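Local coordinates for protein zonadhesin (Komagataella phaffii, PDB 5FX8) that is a putative adhesin that may take part in cell-cell interaction through salt bridges and hydrogen bonds to other proteins, represented here by its N-terminal domain, at residues V27-S32 against H88-T93; Q58-V63 against D272-Q277; S150-L155 against V282-A287; I229-G234 against E238-G243. All blocks are in the same frame, centred on the assembly; numbering follows the deposited sequence.

Contact 1. Residues V27-S32 against H88-T93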
loop_
_atom_site.group_PDB
_atom_site.type_symbol
_atom_site.label_atom_id
_atom_site.label_comp_id
_atom_site.label_asym_id
_atom_site.label_seq_id
_atom_site.Cartn_x
_atom_site.Cartn_y
_atom_site.Cartn_z
ATOM N N VAL C 27 -60.682 17.393 24.602
ATOM C CA VAL C 27 -61.349 17.636 25.880
ATOM C C VAL C 27 -62.816 17.251 25.732
ATOM O O VAL C 27 -63.577 17.971 25.090
ATOM C CB VAL C 27 -61.217 19.096 26.318
ATOM C CG1 VAL C 27 -61.920 19.298 27.617
ATOM C CG2 VAL C 27 -59.792 19.458 26.472
ATOM N N SER C 28 -63.230 16.146 26.353
ATOM C CA SER C 28 -64.544 15.539 26.147
ATOM C C SER C 28 -65.463 15.745 27.345
ATOM O O SER C 28 -65.107 15.416 28.476
ATOM C CB SER C 28 -64.407 14.048 25.880
ATOM O OG SER C 28 -63.682 13.832 24.696
ATOM N N PHE C 29 -66.665 16.239 27.087
ATOM C CA PHE C 29 -67.662 16.468 28.130
ATOM C C PHE C 29 -68.737 15.406 27.977
ATOM O O PHE C 29 -69.533 15.456 27.046
ATOM C CB PHE C 29 -68.240 17.881 28.035
ATOM C CG PHE C 29 -67.227 18.956 28.254
ATOM C CD1 PHE C 29 -66.488 19.458 27.195
ATOM C CD2 PHE C 29 -66.977 19.437 29.521
ATOM C CE1 PHE C 29 -65.540 20.431 27.385
ATOM C CE2 PHE C 29 -66.043 20.420 29.723
ATOM C CZ PHE C 29 -65.320 20.917 28.645
ATOM N N VAL C 30 -68.731 14.435 28.856
ATOM C CA VAL C 30 -69.650 13.313 28.783
ATOM C C VAL C 30 -70.944 13.698 29.478
ATOM O O VAL C 30 -70.922 14.231 30.590
ATOM C CB VAL C 30 -69.028 12.062 29.421
ATOM C CG1 VAL C 30 -69.979 10.871 29.366
ATOM C CG2 VAL C 30 -67.752 11.737 28.721
ATOM N N PHE C 31 -72.069 13.428 28.819
ATOM C CA PHE C 31 -73.400 13.708 29.336
ATOM C C PHE C 31 -74.159 12.403 29.473
ATOM O O PHE C 31 -74.244 11.632 28.517
ATOM C CB PHE C 31 -74.167 14.655 28.425
ATOM C CG PHE C 31 -73.616 16.051 28.381
ATOM C CD1 PHE C 31 -72.567 16.370 27.554
ATOM C CD2 PHE C 31 -74.178 17.048 29.140
ATOM C CE1 PHE C 31 -72.083 17.631 27.499
ATOM C CE2 PHE C 31 -73.696 18.312 29.082
ATOM C CZ PHE C 31 -72.638 18.600 28.258
ATOM N N SER C 32 -74.707 12.159 30.658
ATOM C CA SER C 32 -75.452 10.941 30.923
ATOM C C SER C 32 -76.515 11.211 31.974
ATOM O O SER C 32 -76.456 12.191 32.713
ATOM C CB SER C 32 -74.541 9.805 31.389
ATOM O OG SER C 32 -75.294 8.657 31.725
ATOM N N HIS C 88 -62.727 32.273 31.157
ATOM C CA HIS C 88 -62.342 30.890 30.877
ATOM C C HIS C 88 -63.435 29.911 31.287
ATOM O O HIS C 88 -63.170 28.829 31.801
ATOM C CB HIS C 88 -60.994 30.544 31.510
ATOM C CG HIS C 88 -59.860 31.307 30.906
ATOM N ND1 HIS C 88 -59.004 30.757 29.977
ATOM C CD2 HIS C 88 -59.474 32.595 31.057
ATOM C CE1 HIS C 88 -58.126 31.670 29.596
ATOM N NE2 HIS C 88 -58.385 32.791 30.242
ATOM N N VAL C 89 -64.677 30.269 30.994
ATOM C CA VAL C 89 -65.831 29.471 31.371
ATOM C C VAL C 89 -66.571 29.057 30.115
ATOM O O VAL C 89 -66.920 29.903 29.287
ATOM C CB VAL C 89 -66.765 30.246 32.312
ATOM C CG1 VAL C 89 -68.074 29.487 32.476
ATOM C CG2 VAL C 89 -66.070 30.492 33.642
ATOM N N LEU C 90 -66.824 27.770 29.981
ATOM C CA LEU C 90 -67.595 27.262 28.862
ATOM C C LEU C 90 -69.039 27.090 29.312
ATOM O O LEU C 90 -69.292 26.451 30.333
ATOM C CB LEU C 90 -67.008 25.940 28.371
ATOM C CG LEU C 90 -67.594 25.335 27.101
ATOM C CD1 LEU C 90 -67.365 26.262 25.934
ATOM C CD2 LEU C 90 -67.026 23.973 26.805
ATOM N N THR C 91 -69.982 27.667 28.573
ATOM C CA THR C 91 -71.389 27.592 28.941
ATOM C C THR C 91 -72.139 26.703 27.965
ATOM O O THR C 91 -72.134 26.955 26.764
ATOM C CB THR C 91 -72.034 28.973 28.969
ATOM O OG1 THR C 91 -71.261 29.856 29.783
ATOM C CG2 THR C 91 -73.426 28.867 29.529
ATOM N N PHE C 92 -72.804 25.685 28.472
ATOM C CA PHE C 92 -73.703 24.902 27.643
ATOM C C PHE C 92 -75.111 25.424 27.878
ATOM O O PHE C 92 -75.522 25.610 29.023
ATOM C CB PHE C 92 -73.617 23.417 27.984
ATOM C CG PHE C 92 -72.253 22.816 27.792
ATOM C CD1 PHE C 92 -71.240 23.033 28.701
ATOM C CD2 PHE C 92 -72.001 21.993 26.732
ATOM C CE1 PHE C 92 -70.002 22.468 28.525
ATOM C CE2 PHE C 92 -70.780 21.434 26.566
ATOM C CZ PHE C 92 -69.776 21.672 27.459
ATOM N N THR C 93 -75.835 25.689 26.802
ATOM C CA THR C 93 -77.175 26.252 26.885
ATOM C C THR C 93 -78.138 25.396 26.080
ATOM O O THR C 93 -78.080 25.388 24.852
ATOM C CB THR C 93 -77.179 27.680 26.383
ATOM O OG1 THR C 93 -76.283 28.449 27.182
ATOM C CG2 THR C 93 -78.555 28.249 26.473
#

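Contact 2. Residues Q58-V63 against D272-Q277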
loop_
_atom_site.group_PDB
_atom_site.type_symbol
_atom_site.label_atom_id
_atom_site.label_comp_id
_atom_site.label_asym_id
_atom_site.label_seq_id
_atom_site.Cartn_x
_atom_site.Cartn_y
_atom_site.Cartn_z
ATOM N N GLN C 58 -57.954 29.360 16.840
ATOM C CA GLN C 58 -58.874 29.986 15.914
ATOM C C GLN C 58 -58.288 29.994 14.508
ATOM O O GLN C 58 -57.221 30.561 14.282
ATOM C CB GLN C 58 -59.194 31.397 16.396
ATOM C CG GLN C 58 -60.113 31.401 17.593
ATOM C CD GLN C 58 -59.918 32.593 18.483
ATOM O OE1 GLN C 58 -60.832 33.405 18.680
ATOM N NE2 GLN C 58 -58.715 32.710 19.047
ATOM N N TYR C 59 -58.980 29.366 13.570
ATOM C CA TYR C 59 -58.691 29.592 12.160
ATOM C C TYR C 59 -59.978 29.441 11.347
ATOM O O TYR C 59 -60.624 28.392 11.380
ATOM C CB TYR C 59 -57.595 28.650 11.623
ATOM C CG TYR C 59 -57.146 29.088 10.250
ATOM C CD1 TYR C 59 -56.296 30.170 10.095
ATOM C CD2 TYR C 59 -57.627 28.475 9.110
ATOM C CE1 TYR C 59 -55.906 30.600 8.841
ATOM C CE2 TYR C 59 -57.244 28.905 7.851
ATOM C CZ TYR C 59 -56.380 29.970 7.730
ATOM O OH TYR C 59 -55.981 30.420 6.500
ATOM N N PRO C 60 -60.353 30.477 10.585
ATOM C CA PRO C 60 -59.707 31.766 10.335
ATOM C C PRO C 60 -59.607 32.641 11.564
ATOM O O PRO C 60 -60.185 32.332 12.594
ATOM C CB PRO C 60 -60.623 32.418 9.303
ATOM C CG PRO C 60 -61.348 31.327 8.693
ATOM C CD PRO C 60 -61.511 30.273 9.704
ATOM N N ASP C 61 -58.884 33.746 11.444
ATOM C CA ASP C 61 -58.672 34.633 12.578
ATOM C C ASP C 61 -59.976 35.098 13.226
ATOM O O ASP C 61 -59.975 35.461 14.406
ATOM C CB ASP C 61 -57.871 35.838 12.105
ATOM C CG ASP C 61 -56.889 36.308 13.127
ATOM O OD1 ASP C 61 -57.347 36.797 14.177
ATOM O OD2 ASP C 61 -55.664 36.204 12.881
ATOM N N SER C 62 -61.084 35.096 12.490
ATOM C CA SER C 62 -62.310 35.734 12.937
ATOM C C SER C 62 -63.358 34.754 13.446
ATOM O O SER C 62 -64.397 35.189 13.952
ATOM C CB SER C 62 -62.897 36.575 11.797
ATOM O OG SER C 62 -62.953 35.848 10.585
ATOM N N VAL C 63 -63.115 33.453 13.340
ATOM C CA VAL C 63 -64.101 32.443 13.685
ATOM C C VAL C 63 -63.764 31.860 15.045
ATOM O O VAL C 63 -62.650 31.371 15.268
ATOM C CB VAL C 63 -64.160 31.339 12.622
ATOM C CG1 VAL C 63 -65.085 30.243 13.084
ATOM C CG2 VAL C 63 -64.594 31.921 11.303
ATOM N N ASP C 272 -58.234 29.063 2.506
ATOM C CA ASP C 272 -59.472 28.348 2.782
ATOM C C ASP C 272 -59.244 26.891 3.155
ATOM O O ASP C 272 -60.183 26.089 3.083
ATOM C CB ASP C 272 -60.412 28.423 1.581
ATOM C CG ASP C 272 -59.918 27.620 0.400
ATOM O OD1 ASP C 272 -59.157 28.174 -0.419
ATOM O OD2 ASP C 272 -60.303 26.439 0.272
ATOM N N VAL C 273 -58.022 26.526 3.525
ATOM C CA VAL C 273 -57.693 25.163 3.916
ATOM C C VAL C 273 -57.704 25.106 5.428
ATOM O O VAL C 273 -57.115 25.968 6.086
ATOM C CB VAL C 273 -56.323 24.733 3.364
ATOM C CG1 VAL C 273 -56.099 23.245 3.572
ATOM C CG2 VAL C 273 -56.227 25.059 1.913
ATOM N N LEU C 274 -58.379 24.109 5.984
ATOM C CA LEU C 274 -58.411 23.941 7.431
ATOM C C LEU C 274 -57.782 22.643 7.896
ATOM O O LEU C 274 -57.543 22.490 9.089
ATOM C CB LEU C 274 -59.857 24.002 7.953
ATOM C CG LEU C 274 -60.709 25.209 7.546
ATOM C CD1 LEU C 274 -62.218 24.940 7.655
ATOM C CD2 LEU C 274 -60.309 26.400 8.375
ATOM N N GLU C 275 -57.505 21.719 6.989
ATOM C CA GLU C 275 -57.078 20.376 7.318
ATOM C C GLU C 275 -56.262 19.871 6.135
ATOM O O GLU C 275 -56.523 20.245 4.986
ATOM C CB GLU C 275 -58.296 19.489 7.615
ATOM C CG GLU C 275 -58.016 17.996 7.761
ATOM C CD GLU C 275 -59.295 17.146 7.823
ATOM O OE1 GLU C 275 -60.320 17.566 7.249
ATOM O OE2 GLU C 275 -59.283 16.063 8.452
ATOM N N VAL C 276 -55.260 19.039 6.426
ATOM C CA VAL C 276 -54.291 18.568 5.437
ATOM C C VAL C 276 -53.973 17.100 5.707
ATOM O O VAL C 276 -53.569 16.748 6.817
ATOM C CB VAL C 276 -53.006 19.424 5.471
ATOM C CG1 VAL C 276 -51.816 18.653 4.982
ATOM C CG2 VAL C 276 -53.169 20.613 4.617
ATOM N N GLN C 277 -54.141 16.246 4.694
ATOM C CA GLN C 277 -53.694 14.857 4.780
ATOM C C GLN C 277 -52.227 14.782 4.374
ATOM O O GLN C 277 -51.820 15.400 3.386
ATOM C CB GLN C 277 -54.537 13.942 3.896
ATOM C CG GLN C 277 -56.031 14.065 4.121
ATOM C CD GLN C 277 -56.442 13.674 5.529
ATOM O OE1 GLN C 277 -56.129 12.571 5.997
ATOM N NE2 GLN C 277 -57.136 14.582 6.224
#

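Contact 3. Residues S150-L155 against V282-A287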
loop_
_atom_site.group_PDB
_atom_site.type_symbol
_atom_site.label_atom_id
_atom_site.label_comp_id
_atom_site.label_asym_id
_atom_site.label_seq_id
_atom_site.Cartn_x
_atom_site.Cartn_y
_atom_site.Cartn_z
ATOM N N SER C 150 -36.828 6.745 19.459
ATOM C CA SER C 150 -36.544 5.344 19.176
ATOM C C SER C 150 -36.965 4.931 17.780
ATOM O O SER C 150 -36.827 3.761 17.427
ATOM C CB SER C 150 -37.252 4.439 20.185
ATOM O OG SER C 150 -38.603 4.218 19.782
ATOM N N GLN C 151 -37.499 5.841 16.996
ATOM C CA GLN C 151 -37.909 5.546 15.643
ATOM C C GLN C 151 -38.131 6.875 14.949
ATOM O O GLN C 151 -38.135 7.913 15.611
ATOM C CB GLN C 151 -39.168 4.692 15.642
ATOM C CG GLN C 151 -40.295 5.292 16.422
ATOM C CD GLN C 151 -41.564 4.497 16.284
ATOM O OE1 GLN C 151 -41.729 3.770 15.316
ATOM N NE2 GLN C 151 -42.468 4.624 17.254
ATOM N N PRO C 152 -38.284 6.901 13.634
ATOM C CA PRO C 152 -38.616 8.162 12.970
ATOM C C PRO C 152 -39.964 8.686 13.433
ATOM O O PRO C 152 -40.947 7.949 13.487
ATOM C CB PRO C 152 -38.645 7.778 11.492
ATOM C CG PRO C 152 -37.817 6.563 11.419
ATOM C CD PRO C 152 -38.062 5.824 12.664
ATOM N N ILE C 153 -40.004 9.974 13.754
ATOM C CA ILE C 153 -41.237 10.652 14.099
ATOM C C ILE C 153 -41.482 11.781 13.101
ATOM O O ILE C 153 -40.614 12.135 12.314
ATOM C CB ILE C 153 -41.229 11.181 15.538
ATOM C CG1 ILE C 153 -40.131 12.214 15.718
ATOM C CG2 ILE C 153 -41.058 10.040 16.496
ATOM C CD1 ILE C 153 -40.140 12.825 17.069
ATOM N N LYS C 154 -42.701 12.329 13.140
ATOM C CA LYS C 154 -43.147 13.427 12.295
ATOM C C LYS C 154 -43.766 14.503 13.182
ATOM O O LYS C 154 -44.482 14.181 14.126
ATOM C CB LYS C 154 -44.156 12.921 11.270
ATOM C CG LYS C 154 -44.151 13.725 10.006
ATOM C CD LYS C 154 -45.513 14.132 9.587
ATOM C CE LYS C 154 -46.337 12.947 9.285
ATOM N NZ LYS C 154 -47.659 13.393 8.809
ATOM N N LEU C 155 -43.488 15.778 12.906
ATOM C CA LEU C 155 -44.015 16.893 13.696
ATOM C C LEU C 155 -44.604 17.969 12.786
ATOM O O LEU C 155 -44.083 18.204 11.696
ATOM C CB LEU C 155 -42.920 17.503 14.589
ATOM C CG LEU C 155 -42.234 16.548 15.579
ATOM C CD1 LEU C 155 -41.156 17.250 16.366
ATOM C CD2 LEU C 155 -43.211 15.910 16.529
ATOM N N VAL C 282 -40.732 6.398 5.676
ATOM C CA VAL C 282 -39.314 6.451 6.002
ATOM C C VAL C 282 -38.792 5.028 6.009
ATOM O O VAL C 282 -39.297 4.188 6.758
ATOM C CB VAL C 282 -39.065 7.130 7.354
ATOM C CG1 VAL C 282 -37.617 6.989 7.743
ATOM C CG2 VAL C 282 -39.449 8.576 7.271
ATOM N N ASP C 283 -37.804 4.745 5.170
ATOM C CA ASP C 283 -37.167 3.435 5.129
ATOM C C ASP C 283 -35.738 3.577 5.621
ATOM O O ASP C 283 -34.979 4.386 5.087
ATOM C CB ASP C 283 -37.198 2.862 3.720
ATOM C CG ASP C 283 -38.595 2.714 3.200
ATOM O OD1 ASP C 283 -39.194 3.733 2.782
ATOM O OD2 ASP C 283 -39.101 1.578 3.223
ATOM N N LEU C 284 -35.383 2.825 6.649
ATOM C CA LEU C 284 -34.053 2.894 7.224
ATOM C C LEU C 284 -33.284 1.649 6.834
ATOM O O LEU C 284 -33.803 0.536 6.941
ATOM C CB LEU C 284 -34.109 3.004 8.744
ATOM C CG LEU C 284 -34.797 4.207 9.353
ATOM C CD1 LEU C 284 -34.682 4.067 10.812
ATOM C CD2 LEU C 284 -34.128 5.467 8.926
ATOM N N THR C 285 -32.060 1.835 6.370
ATOM C CA THR C 285 -31.158 0.724 6.135
ATOM C C THR C 285 -30.148 0.672 7.267
ATOM O O THR C 285 -29.528 1.681 7.610
ATOM C CB THR C 285 -30.453 0.862 4.798
ATOM O OG1 THR C 285 -31.409 0.694 3.754
ATOM C CG2 THR C 285 -29.374 -0.181 4.678
ATOM N N THR C 286 -30.000 -0.508 7.849
ATOM C CA THR C 286 -29.166 -0.670 9.029
ATOM C C THR C 286 -28.319 -1.928 8.859
ATOM O O THR C 286 -28.841 -2.984 8.507
ATOM C CB THR C 286 -30.039 -0.704 10.284
ATOM O OG1 THR C 286 -31.222 -1.454 10.019
ATOM C CG2 THR C 286 -30.443 0.695 10.655
ATOM N N ALA C 287 -27.010 -1.784 9.087
ATOM C CA ALA C 287 -26.021 -2.846 8.885
ATOM C C ALA C 287 -26.365 -4.170 9.564
ATOM O O ALA C 287 -27.137 -4.205 10.526
ATOM C CB ALA C 287 -24.654 -2.366 9.376
#

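Contact 4. Residues I229-G234 against E238-G243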
loop_
_atom_site.group_PDB
_atom_site.type_symbol
_atom_site.label_atom_id
_atom_site.label_comp_id
_atom_site.label_asym_id
_atom_site.label_seq_id
_atom_site.Cartn_x
_atom_site.Cartn_y
_atom_site.Cartn_z
ATOM N N ILE C 229 -31.333 22.058 0.959
ATOM C CA ILE C 229 -31.217 20.910 0.086
ATOM C C ILE C 229 -31.645 21.387 -1.294
ATOM O O ILE C 229 -32.787 21.818 -1.477
ATOM C CB ILE C 229 -32.089 19.744 0.566
ATOM C CG1 ILE C 229 -31.577 19.153 1.872
ATOM C CG2 ILE C 229 -32.195 18.672 -0.466
ATOM C CD1 ILE C 229 -32.465 18.064 2.372
ATOM N N THR C 230 -30.728 21.361 -2.252
ATOM C CA THR C 230 -31.044 21.811 -3.593
ATOM C C THR C 230 -30.654 20.695 -4.534
ATOM O O THR C 230 -30.140 19.682 -4.068
ATOM C CB THR C 230 -30.305 23.090 -3.933
ATOM O OG1 THR C 230 -28.986 22.765 -4.384
ATOM C CG2 THR C 230 -30.227 23.953 -2.712
ATOM N N PRO C 231 -30.928 20.798 -5.835
ATOM C CA PRO C 231 -30.390 19.793 -6.761
ATOM C C PRO C 231 -28.885 19.676 -6.701
ATOM O O PRO C 231 -28.351 18.576 -6.861
ATOM C CB PRO C 231 -30.855 20.299 -8.128
ATOM C CG PRO C 231 -32.108 21.012 -7.835
ATOM C CD PRO C 231 -31.963 21.626 -6.477
ATOM N N ALA C 232 -28.186 20.771 -6.445
ATOM C CA ALA C 232 -26.740 20.766 -6.496
ATOM C C ALA C 232 -26.102 20.161 -5.262
ATOM O O ALA C 232 -24.874 20.070 -5.211
ATOM C CB ALA C 232 -26.208 22.184 -6.691
ATOM N N SER C 233 -26.867 19.752 -4.268
ATOM C CA SER C 233 -26.237 19.363 -3.024
ATOM C C SER C 233 -25.685 17.943 -3.115
ATOM O O SER C 233 -26.230 17.080 -3.804
ATOM C CB SER C 233 -27.212 19.520 -1.864
ATOM O OG SER C 233 -28.428 18.909 -2.151
ATOM N N GLY C 234 -24.558 17.727 -2.453
ATOM C CA GLY C 234 -23.918 16.439 -2.399
ATOM C C GLY C 234 -24.191 15.712 -1.103
ATOM O O GLY C 234 -25.114 16.039 -0.350
ATOM N N GLU C 238 -28.375 11.800 -1.089
ATOM C CA GLU C 238 -28.219 10.918 -2.238
ATOM C C GLU C 238 -29.151 11.252 -3.398
ATOM O O GLU C 238 -28.799 11.001 -4.554
ATOM C CB GLU C 238 -28.475 9.463 -1.857
ATOM C CG GLU C 238 -27.700 8.943 -0.717
ATOM C CD GLU C 238 -27.875 7.446 -0.579
ATOM O OE1 GLU C 238 -28.852 7.002 0.079
ATOM O OE2 GLU C 238 -27.037 6.711 -1.151
ATOM N N SER C 239 -30.347 11.767 -3.128
ATOM C CA SER C 239 -31.303 12.069 -4.185
ATOM C C SER C 239 -32.359 13.007 -3.636
ATOM O O SER C 239 -32.637 12.997 -2.439
ATOM C CB SER C 239 -31.950 10.798 -4.704
ATOM O OG SER C 239 -32.481 10.121 -3.594
ATOM N N PHE C 240 -32.951 13.809 -4.515
ATOM C CA PHE C 240 -33.896 14.827 -4.063
ATOM C C PHE C 240 -34.831 15.204 -5.205
ATOM O O PHE C 240 -34.405 15.858 -6.158
ATOM C CB PHE C 240 -33.140 16.040 -3.537
ATOM C CG PHE C 240 -33.990 17.232 -3.296
ATOM C CD1 PHE C 240 -35.045 17.180 -2.396
ATOM C CD2 PHE C 240 -33.729 18.412 -3.944
ATOM C CE1 PHE C 240 -35.825 18.274 -2.171
ATOM C CE2 PHE C 240 -34.506 19.508 -3.718
ATOM C CZ PHE C 240 -35.556 19.439 -2.826
ATOM N N GLU C 241 -36.094 14.798 -5.111
ATOM C CA GLU C 241 -37.152 15.246 -6.015
ATOM C C GLU C 241 -38.205 16.022 -5.232
ATOM O O GLU C 241 -38.638 15.593 -4.165
ATOM C CB GLU C 241 -37.826 14.072 -6.716
ATOM C CG GLU C 241 -36.951 13.342 -7.681
ATOM C CD GLU C 241 -37.712 12.294 -8.461
ATOM O OE1 GLU C 241 -38.054 11.249 -7.870
ATOM O OE2 GLU C 241 -37.981 12.517 -9.661
ATOM N N CYS C 242 -38.635 17.158 -5.762
ATOM C CA CYS C 242 -39.665 17.953 -5.105
ATOM C C CYS C 242 -40.673 18.399 -6.152
ATOM O O CYS C 242 -40.345 19.185 -7.044
ATOM C CB CYS C 242 -39.066 19.150 -4.377
ATOM S SG CYS C 242 -40.260 20.290 -3.557
ATOM N N GLY C 243 -41.898 17.883 -6.043
ATOM C CA GLY C 243 -43.015 18.351 -6.826
ATOM C C GLY C 243 -43.986 19.110 -5.944
ATOM O O GLY C 243 -43.752 19.321 -4.761
#

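Contact 1. Residues V27-S32 against H88-T93
L90 and F92 reach across the interior of the first cohesin-like domain to meet F29 and F31, consistent with the sandwich-like fold of a cohesin-like domain. The axes of strands 27-31 and 89-93 pass 12.0 Å apart, and their directions differ by 36°. No hydrogen bond links the two segments, so the whole contact is made by side chains. L90 comes first: its CD2 methyl lies 3.9 Å from F29 CE1, obliquely to the ring. The alternation of the strand skips T91 and brings F92 to the same inner side. With CG of F92 anti to its carbonyl carbon (chi1 -60°), the ring enters the gap between the two phenylalanines opposite. It plays two roles there. Its edge points at the face of F29, a T-shaped pair with centroids 5.3 Å apart, while its own face receives the edge of F31 in a second T-shaped pair. The aromatic cluster continues outside the segments, where F31 meets the ring of F314, while V48 packs on F29 and V108 on F92. At the two junctions F92 CZ lies 3.8 Å from F29 CG, toward the rim of that ring, and F31 CZ sits 3.8 Å from F92 CD2.

Contact 2. Residues Q58-V63 against D272-Q277
Y59 and L274 make the main apolar contact, between a loop of the first cohesin-like domain and the approach to strand 275-286 of the second. The CD2 methyl of L274 lies at the edge of the tyrosine ring, near its plane, 3.5 Å from Y59 CD2. The same methyl is 3.6 Å from Y59 O and 4.3 Å from P60 CD, so it fits into the corner where the chain turns from Y59 into P60 through a cis peptide bond. From P60 the loop runs on as a type I turn, closed by V63 N donating to P60 O over 3.2 Å. With chi1 at -169°, the Y59 ring swings off opposite its own N and over toward the second domain. There Y59 CE2 comes 3.4 Å from V273 O, which accepts a hydrogen bond from R305. R305 also makes a cation-pi contact with the Y59 ring. The other polar bond is that of the phenol OH to D271 O, just ahead of the second segment. Tyrosine therefore serves the domain junction with edge, ring and hydroxyl together, while L274, itself exposed, adds an apolar contact beside the polar bonds.

Contact 3. Residues S150-L155 against V282-A287
P152 and V282 bring the two backbones closest, with their CA atoms 7.2 Å apart, where the chain enters strand 153-158 and crosses the inner face of strand 275-286. These strands belong to the two five-stranded antiparallel sheets that face each other in the beta sandwich of the second cohesin-like domain, and strand 153-158 lies at the border of its sheet. The contact is wholly apolar and buried, with no hydrogen bond between the segments. P152 turns its ring inward and does all the touching from its side, chiefly with CG and also with CB. On the other strand the residues alternate: V282 and L284 point their side chains toward P152, whereas D283 between them points away and uses its carboxylate to bond S296. In V282 the branch that touches is CG1, which stands anti to the backbone N at chi1 172° and crosses the proline ring at a slant; its distance to P152 CB is 4.0 Å. L284, two residues on, meets the proline tip to tip through CD1. F297 of the neighbouring strand packs on P152 as well, and I169 of strand 162-170 lies against both V282 and L284, so the proline ring is one piece of a layered hydrophobic interior. K154 sends its amine to N278 OD1 and E301 O. The proline CG divides its contacts between the two residues, 3.7 Å from V282 CG1 and 4.1 Å from L284 CD1.

Contact 4. Residues I229-G234 against E238-G243
F240 packs its face against I229 in the second cohesin-like sandwich. I229 stands just ahead of the ST turn and type I turn that begin at T230, and F240 lies beyond them on strand 237-242, an outermost strand of its sheet. Starting at the backbone, F240 CB is 4.2 Å from I229 CG2. One bond on, CG is the atom nearest that methyl, at 3.6 Å. The ring then spreads out across it: CG2 sits 3.7 Å from the centroid and 12° off the normal, a CH-pi contact over the middle of the face. Chi1 of 169° turns the ring toward the loop, with CG opposite N. Along one side, CD2 faces T230 O at 3.8 Å and CE2 comes 3.6 Å from I229 O; at the tip, CZ is 3.9 Å from the same I229 O. P231 skirts the ring, its N at the edge near the plane. Beyond the segments, V195 and L249 pack on both I229 and F240, and C242 forms a disulfide with C192. The exposed bend meets the lipoxygenase chain, whose R379 and R391 bond A232 O and S233 O. A232 N donates to T230 OG1, while S233 N and S233 OG both donate to T230 O from the same face of its plane, OG over 2.7 Å.

How the contacts relate
From the N terminus, contact 1 closes the first loop, running from 27-32 to 88-93, and joins the two sides of the first domain's interior. The segment 58-63 lies within that loop, and its partner 272-277 comes far later, so contacts 1 and 2 cross; contact 2 ties the two domains together. Contact 3 opens at 150-155 and closes at 282-287, after contact 2 has closed, so these two also cross, and both use strand 275-286; it joins the two five-stranded sheets of the second domain. Contact 4 is a short local closure inside the loops of contacts 2 and 3, packing the loop after strand 227-228 of one sheet on strand 237-242 of the other.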